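Local coordinates for protein DNA primase (PDB 2AU3) that probably synthesises the short RNA primers that DNA polymerase extends during DNA replication, acting as a DNA-directed RNA polymerase with an N-terminal zinc-binding domain, at residues Val17-Glu22 and Lys88-Lys93; Cys37-His40 and Ser46-Val49; Lys69-Tyr74 and Phe80-Glu85; Arg111-Tyr116 and Lys142-Tyr147. All blocks are in the same frame, centred on the assembly; numbering follows the deposited sequence.

Contact 1 of 4, residues Val17-Glu22 and Lys88-Lys93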
loop_
_atom_site.group_PDB
_atom_site.type_symbol
_atom_site.label_atom_id
_atom_site.label_comp_id
_atom_site.label_asym_id
_atom_site.label_seq_id
_atom_site.Cartn_x
_atom_site.Cartn_y
_atom_site.Cartn_z
ATOM N N VAL A 17 14.465 -19.636 -8.697
ATOM C CA VAL A 17 14.910 -20.811 -7.960
ATOM C C VAL A 17 16.244 -21.323 -8.518
ATOM O O VAL A 17 17.199 -21.544 -7.767
ATOM C CB VAL A 17 13.818 -21.925 -7.952
ATOM C CG1 VAL A 17 14.342 -23.222 -7.340
ATOM C CG2 VAL A 17 12.603 -21.462 -7.179
ATOM N N ASP A 18 16.328 -21.488 -9.831
ATOM C CA ASP A 18 17.607 -21.884 -10.447
ATOM C C ASP A 18 18.733 -20.874 -10.156
ATOM O O ASP A 18 19.860 -21.279 -9.833
ATOM C CB ASP A 18 17.480 -22.084 -11.966
ATOM C CG ASP A 18 16.504 -23.196 -12.341
ATOM O OD1 ASP A 18 16.407 -24.205 -11.608
ATOM O OD2 ASP A 18 15.790 -23.143 -13.364
ATOM N N VAL A 19 18.461 -19.573 -10.270
ATOM C CA VAL A 19 19.581 -18.633 -10.040
ATOM C C VAL A 19 20.079 -18.547 -8.614
ATOM O O VAL A 19 21.290 -18.565 -8.400
ATOM C CB VAL A 19 19.534 -17.233 -10.803
ATOM C CG1 VAL A 19 18.275 -17.006 -11.572
ATOM C CG2 VAL A 19 19.908 -16.041 -9.901
ATOM N N ILE A 20 19.173 -18.509 -7.635
ATOM C CA ILE A 20 19.607 -18.407 -6.252
ATOM C C ILE A 20 20.249 -19.722 -5.748
ATOM O O ILE A 20 21.164 -19.702 -4.906
ATOM C CB ILE A 20 18.440 -17.907 -5.351
ATOM C CG1 ILE A 20 17.940 -16.532 -5.870
ATOM C CG2 ILE A 20 18.880 -17.831 -3.884
ATOM C CD1 ILE A 20 17.092 -15.685 -4.876
ATOM N N SER A 21 19.788 -20.852 -6.274
ATOM C CA SER A 21 20.341 -22.155 -5.886
ATOM C C SER A 21 21.825 -22.328 -6.260
ATOM O O SER A 21 22.539 -23.086 -5.615
ATOM C CB SER A 21 19.512 -23.303 -6.479
ATOM O OG SER A 21 19.901 -24.548 -5.906
ATOM N N GLU A 22 22.278 -21.629 -7.299
ATOM C CA GLU A 22 23.700 -21.566 -7.633
ATOM C C GLU A 22 24.534 -20.997 -6.469
ATOM O O GLU A 22 25.674 -21.415 -6.249
ATOM C CB GLU A 22 23.906 -20.700 -8.881
ATOM C CG GLU A 22 23.157 -21.199 -10.120
ATOM C CD GLU A 22 23.967 -21.054 -11.399
ATOM O OE1 GLU A 22 24.325 -19.919 -11.776
ATOM O OE2 GLU A 22 24.233 -22.078 -12.049
ATOM N N LYS A 88 23.944 -13.583 -20.379
ATOM C CA LYS A 88 24.984 -14.474 -20.893
ATOM C C LYS A 88 24.744 -15.928 -20.468
ATOM O O LYS A 88 24.792 -16.832 -21.295
ATOM C CB LYS A 88 26.385 -13.997 -20.466
ATOM C CG LYS A 88 26.779 -12.641 -21.062
ATOM C CD LYS A 88 28.242 -12.284 -20.764
ATOM C CE LYS A 88 28.370 -10.865 -20.212
ATOM N NZ LYS A 88 29.716 -10.573 -19.599
ATOM N N ARG A 89 24.448 -16.139 -19.184
ATOM C CA ARG A 89 24.142 -17.485 -18.669
ATOM C C ARG A 89 22.929 -18.135 -19.355
ATOM O O ARG A 89 22.849 -19.360 -19.459
ATOM C CB ARG A 89 23.889 -17.434 -17.161
ATOM C CG ARG A 89 25.141 -17.243 -16.321
ATOM C CD ARG A 89 26.194 -18.344 -16.516
ATOM N NE ARG A 89 25.773 -19.679 -16.056
ATOM C CZ ARG A 89 25.545 -20.013 -14.782
ATOM N NH1 ARG A 89 25.652 -19.102 -13.817
ATOM N NH2 ARG A 89 25.201 -21.259 -14.476
ATOM N N TYR A 90 21.989 -17.314 -19.816
ATOM C CA TYR A 90 20.743 -17.839 -20.355
ATOM C C TYR A 90 20.719 -17.809 -21.885
ATOM O O TYR A 90 19.797 -18.334 -22.494
ATOM C CB TYR A 90 19.528 -17.109 -19.744
ATOM C CG TYR A 90 19.092 -17.680 -18.397
ATOM C CD1 TYR A 90 18.218 -18.780 -18.319
ATOM C CD2 TYR A 90 19.566 -17.133 -17.201
ATOM C CE1 TYR A 90 17.829 -19.320 -17.058
ATOM C CE2 TYR A 90 19.191 -17.661 -15.947
ATOM C CZ TYR A 90 18.321 -18.742 -15.882
ATOM O OH TYR A 90 17.983 -19.242 -14.641
ATOM N N GLY A 91 21.740 -17.218 -22.504
ATOM C CA GLY A 91 21.801 -17.147 -23.961
ATOM C C GLY A 91 20.747 -16.204 -24.528
ATOM O O GLY A 91 20.168 -16.443 -25.589
ATOM N N LYS A 92 20.485 -15.138 -23.789
ATOM C CA LYS A 92 19.545 -14.123 -24.221
ATOM C C LYS A 92 20.339 -12.859 -24.500
ATOM O O LYS A 92 21.383 -12.624 -23.888
ATOM C CB LYS A 92 18.481 -13.862 -23.146
ATOM C CG LYS A 92 17.470 -15.015 -22.921
ATOM C CD LYS A 92 16.506 -15.217 -24.117
ATOM C CE LYS A 92 15.170 -14.488 -23.921
ATOM N NZ LYS A 92 14.275 -14.559 -25.149
ATOM N N LYS A 93 19.845 -12.057 -25.433
ATOM C CA LYS A 93 20.512 -10.827 -25.802
ATOM C C LYS A 93 20.136 -9.730 -24.793
ATOM O O LYS A 93 19.039 -9.743 -24.227
ATOM C CB LYS A 93 20.162 -10.454 -27.249
ATOM C CG LYS A 93 19.381 -9.152 -27.448
ATOM C CD LYS A 93 18.099 -9.375 -28.263
ATOM C CE LYS A 93 18.257 -8.948 -29.726
ATOM N NZ LYS A 93 17.951 -10.075 -30.682
HETATM O O HOH W 1 16.134 -21.037 -14.803
#
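A helix-to-helix contact on the surface of the zinc-binding domain pairs Glu22, near the end of helix 16-23, with Arg89 in the last turn of helix 79-90. The salt bridge is bidentate and end-on: Arg89 NH1 donates to Glu22 OE1 at 2.6 Å, and Arg89 NH2 reaches Glu22 OE2 at 2.7 Å with an N-H...O angle of 162°. Each carboxylate oxygen offers its syn lone pair. The two planes are 26° apart, OE2 lying in the guanidinium plane and OE1 tilted out of it, a fit that should limit rotation of both groups. The side chains come from opposite directions, and the Arg89 chain bends at chi2 and chi3 to present its terminal nitrogens. Beside this pair, the hydroxyl end of Tyr90 reaches the other helix, where Tyr90 OH packs 3.8 Å from Val19 CG1 and 3.9 Å from Asp18 CB. A water at the edge of the Tyr90 ring, 2.6 Å from Tyr90 OH, donates to Asp18 OD2, giving the phenol a second, indirect link. Val19 continues inward onto Ala67 and Val71 of helix 67-75, while the Tyr90 side chain also touches Ile14 and Glu13. Beyond Tyr90 the helix closes through Gly91, whose positive phi, with two bonds back into the last turn, makes a Schellman motif. A charged pair and a water bridge thus fasten a Schellman-terminated helix end to the side of another helix.

Contact 2 of 4, residues Cys37-His40 and Ser46-Val49. With ZN (zinc ion), chain B.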
loop_
_atom_site.group_PDB
_atom_site.type_symbol
_atom_site.label_atom_id
_atom_site.label_comp_id
_atom_site.label_asym_id
_atom_site.label_seq_id
_atom_site.Cartn_x
_atom_site.Cartn_y
_atom_site.Cartn_z
ATOM N N CYS A 37 20.050 -15.855 5.458
ATOM C CA CYS A 37 20.296 -14.678 4.632
ATOM C C CYS A 37 21.803 -14.369 4.491
ATOM O O CYS A 37 22.529 -14.369 5.479
ATOM C CB CYS A 37 19.544 -13.476 5.194
ATOM S SG CYS A 37 19.664 -11.995 4.173
ATOM N N PRO A 38 22.259 -14.116 3.263
ATOM C CA PRO A 38 23.669 -13.775 3.023
ATOM C C PRO A 38 23.948 -12.274 3.199
ATOM O O PRO A 38 25.101 -11.851 3.061
ATOM C CB PRO A 38 23.866 -14.163 1.549
ATOM C CG PRO A 38 22.501 -13.917 0.918
ATOM C CD PRO A 38 21.475 -14.131 2.015
ATOM N N PHE A 39 22.907 -11.486 3.473
ATOM C CA PHE A 39 23.032 -10.028 3.495
ATOM C C PHE A 39 22.932 -9.429 4.910
ATOM O O PHE A 39 23.442 -8.333 5.164
ATOM C CB PHE A 39 22.011 -9.378 2.554
ATOM C CG PHE A 39 22.023 -9.941 1.156
ATOM C CD1 PHE A 39 23.193 -9.948 0.409
ATOM C CD2 PHE A 39 20.854 -10.460 0.583
ATOM C CE1 PHE A 39 23.220 -10.485 -0.876
ATOM C CE2 PHE A 39 20.867 -10.981 -0.717
ATOM C CZ PHE A 39 22.057 -10.989 -1.447
ATOM N N HIS A 40 22.279 -10.157 5.813
ATOM C CA HIS A 40 22.259 -9.818 7.235
ATOM C C HIS A 40 22.506 -11.088 8.056
ATOM O O HIS A 40 22.309 -12.192 7.560
ATOM C CB HIS A 40 20.934 -9.135 7.613
ATOM C CG HIS A 40 19.877 -10.085 8.122
ATOM N ND1 HIS A 40 19.081 -10.835 7.282
ATOM C CD2 HIS A 40 19.483 -10.387 9.382
ATOM C CE1 HIS A 40 18.258 -11.573 8.003
ATOM N NE2 HIS A 40 18.477 -11.317 9.280
ATOM N N SER A 46 15.742 -16.992 7.506
ATOM C CA SER A 46 14.645 -16.031 7.370
ATOM C C SER A 46 14.486 -15.542 5.932
ATOM O O SER A 46 13.679 -14.660 5.656
ATOM C CB SER A 46 14.894 -14.824 8.273
ATOM O OG SER A 46 15.110 -15.248 9.598
ATOM N N PHE A 47 15.260 -16.132 5.033
ATOM C CA PHE A 47 15.362 -15.688 3.639
ATOM C C PHE A 47 14.618 -16.671 2.753
ATOM O O PHE A 47 15.021 -17.840 2.632
ATOM C CB PHE A 47 16.846 -15.623 3.253
ATOM C CG PHE A 47 17.104 -15.134 1.857
ATOM C CD1 PHE A 47 17.580 -13.845 1.643
ATOM C CD2 PHE A 47 16.933 -15.987 0.756
ATOM C CE1 PHE A 47 17.860 -13.387 0.345
ATOM C CE2 PHE A 47 17.204 -15.544 -0.538
ATOM C CZ PHE A 47 17.674 -14.241 -0.750
ATOM N N TYR A 48 13.534 -16.196 2.133
ATOM C CA TYR A 48 12.617 -17.053 1.397
ATOM C C TYR A 48 12.620 -16.759 -0.087
ATOM O O TYR A 48 12.747 -15.613 -0.504
ATOM C CB TYR A 48 11.191 -16.941 1.953
ATOM C CG TYR A 48 11.029 -17.587 3.312
ATOM C CD1 TYR A 48 10.510 -18.867 3.439
ATOM C CD2 TYR A 48 11.403 -16.908 4.467
ATOM C CE1 TYR A 48 10.352 -19.454 4.688
ATOM C CE2 TYR A 48 11.258 -17.484 5.707
ATOM C CZ TYR A 48 10.738 -18.757 5.811
ATOM O OH TYR A 48 10.614 -19.316 7.050
ATOM N N VAL A 49 12.494 -17.820 -0.880
ATOM C CA VAL A 49 12.370 -17.704 -2.315
ATOM C C VAL A 49 11.047 -18.338 -2.718
ATOM O O VAL A 49 10.788 -19.491 -2.385
ATOM C CB VAL A 49 13.548 -18.408 -3.030
ATOM C CG1 VAL A 49 13.383 -18.297 -4.546
ATOM C CG2 VAL A 49 14.906 -17.804 -2.568
HETATM ZN ZN ZN B . 18.334 -10.670 5.444
HETATM O O HOH W 2 18.392 -15.805 7.633
#
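Phe47, the first residue of its strand, lays its ring beside the zinc-binding turn Cys37-His40, meeting Cys37, Pro38 and Phe39 in succession. Its CD1 lies 3.8 Å from Cys37 SG, an oblique sulfur-aromatic contact, and 3.9 Å from Pro38 CD, the proline and phenylalanine side chains crossing at about a right angle. Further out, Phe47 CE1 approaches Phe39 CE2 at 4.0 Å. The ring gets there because CG is anti to the backbone N (chi1 -178°), which carries it out to the side chains of the turn. Pro38 also covers one face of the Phe39 ring, its CG centred above the plane.

Cys37 SG binds the zinc ion at 2.3 Å and His40 ND1 binds it at 2.0 Å; Cys58 and Cys61 complete the site of three cysteines and one histidine. Phe39 N donates to Cys37 SG at 3.4 Å with an angle of 158°, and His40 N adds a weaker bond to the same sulfur, the N-H...S pattern of a zinc knuckle that probably tempers the thiolate charge. A water accepts from both Cys37 N and Ser46 N, joining the two backbones. Were Phe47 cut back to alanine, Cys37 SG and Pro38 CD would probably lose the ring they pack on, leaving a gap beside the zinc turn.

Strand 47-50 lies between strands 32-35 and 55-58 in the antiparallel sheet, with Phe47 meeting the ring of Phe56, while Val49 packs on Ile16 and Ile20 of helix 16-23.

Contact 3 of 4, residues Lys69-Tyr74 and Phe80-Glu85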
loop_
_atom_site.group_PDB
_atom_site.type_symbol
_atom_site.label_atom_id
_atom_site.label_comp_id
_atom_site.label_asym_id
_atom_site.label_seq_id
_atom_site.Cartn_x
_atom_site.Cartn_y
_atom_site.Cartn_z
ATOM N N LYS A 69 17.996 -8.877 -9.286
ATOM C CA LYS A 69 18.306 -8.081 -8.116
ATOM C C LYS A 69 19.109 -8.895 -7.095
ATOM O O LYS A 69 20.046 -8.374 -6.492
ATOM C CB LYS A 69 17.023 -7.551 -7.482
ATOM C CG LYS A 69 17.236 -6.958 -6.109
ATOM C CD LYS A 69 16.233 -5.856 -5.861
ATOM C CE LYS A 69 16.671 -4.972 -4.727
ATOM N NZ LYS A 69 15.487 -4.562 -3.933
ATOM N N PHE A 70 18.760 -10.171 -6.908
ATOM C CA PHE A 70 19.569 -11.017 -6.025
ATOM C C PHE A 70 21.047 -11.016 -6.470
ATOM O O PHE A 70 21.955 -10.844 -5.661
ATOM C CB PHE A 70 19.053 -12.461 -5.941
ATOM C CG PHE A 70 19.947 -13.349 -5.099
ATOM C CD1 PHE A 70 19.830 -13.365 -3.704
ATOM C CD2 PHE A 70 20.963 -14.090 -5.695
ATOM C CE1 PHE A 70 20.683 -14.149 -2.914
ATOM C CE2 PHE A 70 21.825 -14.889 -4.905
ATOM C CZ PHE A 70 21.691 -14.902 -3.526
ATOM N N VAL A 71 21.277 -11.255 -7.754
ATOM C CA VAL A 71 22.645 -11.321 -8.270
ATOM C C VAL A 71 23.348 -9.977 -8.069
ATOM O O VAL A 71 24.517 -9.931 -7.619
ATOM C CB VAL A 71 22.687 -11.788 -9.758
ATOM C CG1 VAL A 71 24.125 -11.731 -10.321
ATOM C CG2 VAL A 71 22.106 -13.184 -9.887
ATOM N N SER A 72 22.618 -8.885 -8.338
ATOM C CA SER A 72 23.150 -7.535 -8.113
ATOM C C SER A 72 23.650 -7.362 -6.687
ATOM O O SER A 72 24.710 -6.750 -6.454
ATOM C CB SER A 72 22.076 -6.473 -8.397
ATOM O OG SER A 72 22.598 -5.180 -8.208
ATOM N N LEU A 73 22.886 -7.872 -5.730
ATOM C CA LEU A 73 23.264 -7.713 -4.329
ATOM C C LEU A 73 24.388 -8.670 -3.965
ATOM O O LEU A 73 25.374 -8.269 -3.330
ATOM C CB LEU A 73 22.063 -7.885 -3.380
ATOM C CG LEU A 73 20.917 -6.876 -3.482
ATOM C CD1 LEU A 73 19.682 -7.397 -2.697
ATOM C CD2 LEU A 73 21.342 -5.520 -2.967
ATOM N N TYR A 74 24.265 -9.922 -4.382
ATOM C CA TYR A 74 25.328 -10.887 -4.124
ATOM C C TYR A 74 26.682 -10.456 -4.719
ATOM O O TYR A 74 27.707 -10.499 -4.034
ATOM C CB TYR A 74 24.946 -12.299 -4.593
ATOM C CG TYR A 74 25.760 -13.373 -3.889
ATOM C CD1 TYR A 74 25.321 -13.937 -2.687
ATOM C CD2 TYR A 74 26.998 -13.771 -4.398
ATOM C CE1 TYR A 74 26.090 -14.914 -2.028
ATOM C CE2 TYR A 74 27.768 -14.751 -3.760
ATOM C CZ TYR A 74 27.316 -15.313 -2.581
ATOM O OH TYR A 74 28.091 -16.266 -1.964
ATOM N N PHE A 80 21.440 -3.683 -13.742
ATOM C CA PHE A 80 21.647 -3.969 -15.173
ATOM C C PHE A 80 22.966 -4.670 -15.512
ATOM O O PHE A 80 23.025 -5.489 -16.458
ATOM C CB PHE A 80 21.447 -2.709 -16.002
ATOM C CG PHE A 80 20.024 -2.220 -16.011
ATOM C CD1 PHE A 80 18.999 -3.033 -16.493
ATOM C CD2 PHE A 80 19.708 -0.949 -15.546
ATOM C CE1 PHE A 80 17.673 -2.594 -16.500
ATOM C CE2 PHE A 80 18.373 -0.504 -15.536
ATOM C CZ PHE A 80 17.368 -1.324 -16.037
ATOM N N GLU A 81 24.002 -4.414 -14.718
ATOM C CA GLU A 81 25.188 -5.275 -14.721
ATOM C C GLU A 81 24.834 -6.746 -14.412
ATOM O O GLU A 81 25.303 -7.668 -15.082
ATOM C CB GLU A 81 26.258 -4.747 -13.744
ATOM C CG GLU A 81 27.036 -3.544 -14.263
ATOM C CD GLU A 81 28.031 -2.969 -13.251
ATOM O OE1 GLU A 81 27.696 -2.823 -12.053
ATOM O OE2 GLU A 81 29.167 -2.633 -13.664
ATOM N N ALA A 82 24.020 -6.961 -13.387
ATOM C CA ALA A 82 23.557 -8.311 -13.034
ATOM C C ALA A 82 22.712 -8.888 -14.153
ATOM O O ALA A 82 22.805 -10.088 -14.462
ATOM C CB ALA A 82 22.742 -8.282 -11.729
ATOM N N ALA A 83 21.864 -8.044 -14.737
ATOM C CA ALA A 83 21.068 -8.441 -15.897
ATOM C C ALA A 83 21.952 -8.979 -17.043
ATOM O O ALA A 83 21.639 -10.006 -17.652
ATOM C CB ALA A 83 20.219 -7.295 -16.356
ATOM N N LEU A 84 23.065 -8.309 -17.302
ATOM C CA LEU A 84 23.962 -8.704 -18.395
ATOM C C LEU A 84 24.627 -10.031 -18.082
ATOM O O LEU A 84 24.799 -10.861 -18.959
ATOM C CB LEU A 84 25.036 -7.632 -18.655
ATOM C CG LEU A 84 25.949 -7.821 -19.895
ATOM C CD1 LEU A 84 25.180 -8.213 -21.155
ATOM C CD2 LEU A 84 26.783 -6.575 -20.161
ATOM N N GLU A 85 25.014 -10.215 -16.827
ATOM C CA GLU A 85 25.643 -11.458 -16.417
ATOM C C GLU A 85 24.673 -12.640 -16.566
ATOM O O GLU A 85 25.071 -13.712 -17.060
ATOM C CB GLU A 85 26.170 -11.344 -14.983
ATOM C CG GLU A 85 26.897 -12.584 -14.481
ATOM C CD GLU A 85 28.204 -12.861 -15.218
ATOM O OE1 GLU A 85 28.714 -11.954 -15.943
ATOM O OE2 GLU A 85 28.724 -14.001 -15.065
#
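Ala82 directs its methyl toward helix 67-75, where it settles against the backbone and side chains of Val71 and Ser72. The closest approach is Ala82 CB to Ser72 N at 3.4 Å, so the methyl rests on the main chain of the facing helix. Ser72 CB stands alongside it, 3.8 Å from Ala82 CB, with the bond to its own CB directed past the alanine. Val71 instead faces helix 79-90, and its CG1 touches Ala82 CB at 4.0 Å. That branch is anti to the backbone N (chi1 175°), which leaves CG2 turned to another neighbour. With only a methyl at the point of approach, the two backbones come very near: the CA atoms of Ser72 and Ala82 are 5.0 Å apart. Small residues at such a point are what permit close helix packing, and the adhesion here is wholly van der Waals. The helices are consecutive in the chain and cross steeply, meeting at Ala82; a short connection turns the chain between them.

Around this crossing, Val71 also touches Val19 and Tyr23 of helix 16-23, and Phe70, directed away from Ala82, meets Tyr23 edge-to-face. Ala83, one residue on from the contact and turned from helix 67-75, packs on Ile7 and Leu10 of helix 6-13, while Phe80 reaches Lys104 and Val107 of helix 101-122.

Contact 4 of 4, residues Arg111-Tyr116 and Lys142-Tyr147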
loop_
_atom_site.group_PDB
_atom_site.type_symbol
_atom_site.label_atom_id
_atom_site.label_comp_id
_atom_site.label_asym_id
_atom_site.label_seq_id
_atom_site.Cartn_x
_atom_site.Cartn_y
_atom_site.Cartn_z
ATOM N N ARG A 111 15.832 0.758 -6.262
ATOM C CA ARG A 111 17.135 0.927 -5.639
ATOM C C ARG A 111 17.097 1.992 -4.537
ATOM O O ARG A 111 17.836 1.919 -3.547
ATOM C CB ARG A 111 18.182 1.319 -6.684
ATOM C CG ARG A 111 19.543 1.574 -6.086
ATOM C CD ARG A 111 20.130 0.288 -5.477
ATOM N NE ARG A 111 21.426 0.459 -4.849
ATOM C CZ ARG A 111 21.611 0.713 -3.557
ATOM N NH1 ARG A 111 20.569 0.899 -2.734
ATOM N NH2 ARG A 111 22.848 0.795 -3.090
ATOM N N VAL A 112 16.306 3.027 -4.766
ATOM C CA VAL A 112 16.173 4.100 -3.799
ATOM C C VAL A 112 15.396 3.577 -2.577
ATOM O O VAL A 112 15.718 3.898 -1.447
ATOM C CB VAL A 112 15.494 5.336 -4.429
ATOM C CG1 VAL A 112 15.050 6.354 -3.355
ATOM C CG2 VAL A 112 16.435 6.011 -5.421
ATOM N N CYS A 113 14.419 2.721 -2.818
ATOM C CA CYS A 113 13.728 2.022 -1.728
ATOM C C CYS A 113 14.712 1.249 -0.833
ATOM O O CYS A 113 14.664 1.358 0.401
ATOM C CB CYS A 113 12.662 1.079 -2.303
ATOM S SG CYS A 113 11.650 0.242 -1.039
ATOM N N ASP A 114 15.650 0.530 -1.453
ATOM C CA ASP A 114 16.666 -0.253 -0.722
ATOM C C ASP A 114 17.586 0.636 0.087
ATOM O O ASP A 114 18.027 0.261 1.186
ATOM C CB ASP A 114 17.524 -1.073 -1.698
ATOM C CG ASP A 114 16.698 -2.090 -2.504
ATOM O OD1 ASP A 114 15.653 -2.592 -2.003
ATOM O OD2 ASP A 114 17.019 -2.425 -3.665
ATOM N N PHE A 115 17.896 1.802 -0.469
ATOM C CA PHE A 115 18.748 2.788 0.189
ATOM C C PHE A 115 18.094 3.304 1.486
ATOM O O PHE A 115 18.715 3.338 2.561
ATOM C CB PHE A 115 19.033 3.956 -0.777
ATOM C CG PHE A 115 19.577 5.175 -0.101
ATOM C CD1 PHE A 115 20.865 5.176 0.425
ATOM C CD2 PHE A 115 18.790 6.310 0.047
ATOM C CE1 PHE A 115 21.374 6.300 1.087
ATOM C CE2 PHE A 115 19.285 7.440 0.697
ATOM C CZ PHE A 115 20.594 7.431 1.210
ATOM N N TYR A 116 16.832 3.696 1.367
ATOM C CA TYR A 116 16.048 4.155 2.512
ATOM C C TYR A 116 15.861 3.075 3.588
ATOM O O TYR A 116 15.918 3.374 4.790
ATOM C CB TYR A 116 14.688 4.600 2.044
ATOM C CG TYR A 116 14.645 5.891 1.276
ATOM C CD1 TYR A 116 15.540 6.933 1.541
ATOM C CD2 TYR A 116 13.664 6.100 0.312
ATOM C CE1 TYR A 116 15.472 8.150 0.810
ATOM C CE2 TYR A 116 13.570 7.322 -0.384
ATOM C CZ TYR A 116 14.462 8.326 -0.118
ATOM O OH TYR A 116 14.348 9.510 -0.799
ATOM N N LYS A 142 8.247 -5.836 6.077
ATOM C CA LYS A 142 7.339 -6.242 5.003
ATOM C C LYS A 142 7.019 -5.095 4.062
ATOM O O LYS A 142 6.980 -5.284 2.829
ATOM C CB LYS A 142 6.029 -6.803 5.551
ATOM C CG LYS A 142 5.049 -7.222 4.444
ATOM C CD LYS A 142 3.776 -7.766 5.071
ATOM C CE LYS A 142 2.797 -8.247 4.015
ATOM N NZ LYS A 142 3.335 -9.303 3.121
ATOM N N PHE A 143 6.741 -3.934 4.657
ATOM C CA PHE A 143 6.326 -2.748 3.920
ATOM C C PHE A 143 7.494 -1.881 3.444
ATOM O O PHE A 143 7.275 -0.845 2.814
ATOM C CB PHE A 143 5.334 -1.906 4.738
ATOM C CG PHE A 143 3.920 -2.429 4.679
ATOM C CD1 PHE A 143 2.998 -1.916 3.750
ATOM C CD2 PHE A 143 3.532 -3.464 5.486
ATOM C CE1 PHE A 143 1.679 -2.424 3.682
ATOM C CE2 PHE A 143 2.215 -3.975 5.422
ATOM C CZ PHE A 143 1.282 -3.419 4.498
ATOM N N ASP A 144 8.720 -2.327 3.724
ATOM C CA ASP A 144 9.926 -1.679 3.194
ATOM C C ASP A 144 10.077 -0.228 3.708
ATOM O O ASP A 144 10.597 0.645 3.019
ATOM C CB ASP A 144 9.976 -1.763 1.644
ATOM C CG ASP A 144 10.110 -3.193 1.145
ATOM O OD1 ASP A 144 9.378 -3.585 0.213
ATOM O OD2 ASP A 144 10.914 -4.019 1.646
ATOM N N LEU A 145 9.669 -0.007 4.950
ATOM C CA LEU A 145 9.841 1.296 5.581
ATOM C C LEU A 145 11.275 1.725 5.563
ATOM O O LEU A 145 12.216 0.892 5.735
ATOM C CB LEU A 145 9.306 1.311 7.004
ATOM C CG LEU A 145 7.824 0.966 7.158
ATOM C CD1 LEU A 145 7.369 1.549 8.459
ATOM C CD2 LEU A 145 6.935 1.427 6.035
ATOM N N GLY A 146 11.459 3.033 5.383
ATOM C CA GLY A 146 12.793 3.572 5.336
ATOM C C GLY A 146 12.961 4.913 6.014
ATOM O O GLY A 146 12.084 5.383 6.769
ATOM N N TYR A 147 14.095 5.538 5.721
ATOM C CA TYR A 147 14.477 6.829 6.255
ATOM C C TYR A 147 15.381 7.478 5.230
ATOM O O TYR A 147 16.223 6.791 4.634
ATOM C CB TYR A 147 15.261 6.626 7.538
ATOM C CG TYR A 147 15.767 7.901 8.148
ATOM C CD1 TYR A 147 14.893 8.918 8.507
ATOM C CD2 TYR A 147 17.133 8.108 8.326
ATOM C CE1 TYR A 147 15.367 10.099 9.052
ATOM C CE2 TYR A 147 17.615 9.278 8.885
ATOM C CZ TYR A 147 16.728 10.261 9.241
ATOM O OH TYR A 147 17.219 11.419 9.780
HETATM O O HOH W 3 12.181 2.414 1.802
#
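Tyr116 meets the short strand 146-147 mainly through its backbone. Tyr147 N donates to Tyr116 O at 3.0 Å, the donor standing 47° out of the carbonyl plane, with an N-H...O angle of 144°. In return, Tyr116 CA makes a CA-H...O contact of 3.4 Å with Tyr147 O, and Tyr116 CD1 lies 3.2 Å from that same oxygen. Gly146 fits closely against the helix, its CA 3.2 Å from Tyr116 O; a CB here would run into Tyr116 CB. One turn earlier, Cys113 SG packs on Asp144 CB at 3.7 Å; the sulfur, anti to the backbone N (chi1 -176°), lies against the loop at Asp144. A water donates to Cys113 O and Asp144 O, bridging the two backbone carbonyls.

Further out, Tyr116 OH bonds to Asp183 and its ring meets Phe203 edge-to-face, while Asp144 takes a positive phi in a Schellman motif. With a leucine in place of Tyr116, Asp183 would probably be left without its hydroxyl partner and Phe203 without the ring it meets. The carboxylate of Asp144 has salt-bridge partners in Arg117, Lys57 and Lys194. These three cations would be expected to favour its ionised form despite burial, and through Lys57, on strand 55-58, the charge ties the catalytic core's N-terminal region to the zinc-binding domain.

Contacts 1, 2 and 3 belong to the zinc-binding domain, and contacts 2 and 3 both fall inside the chain loop that contact 1 closes. Helix 79-90 serves contacts 1 and 3, whose centres are 10 Å apart and which join through Val19 CG2 and Val71 CG2, 3.6 Å from each other. Contact 2 carries the zinc ion and abuts contact 3 where Phe47 CZ meets Phe70 CE1 at 3.7 Å; Ile20 CD1 joins contact 1 to Val49 CG2. Contact 4, which brings in the N-terminal region of the catalytic core, connects with contact 3 by a 2.6 Å salt bridge between Lys69 NZ and Asp114 OD2. The Asp144 side chain is about 11 Å from the zinc, but contact 4 does not touch contact 2.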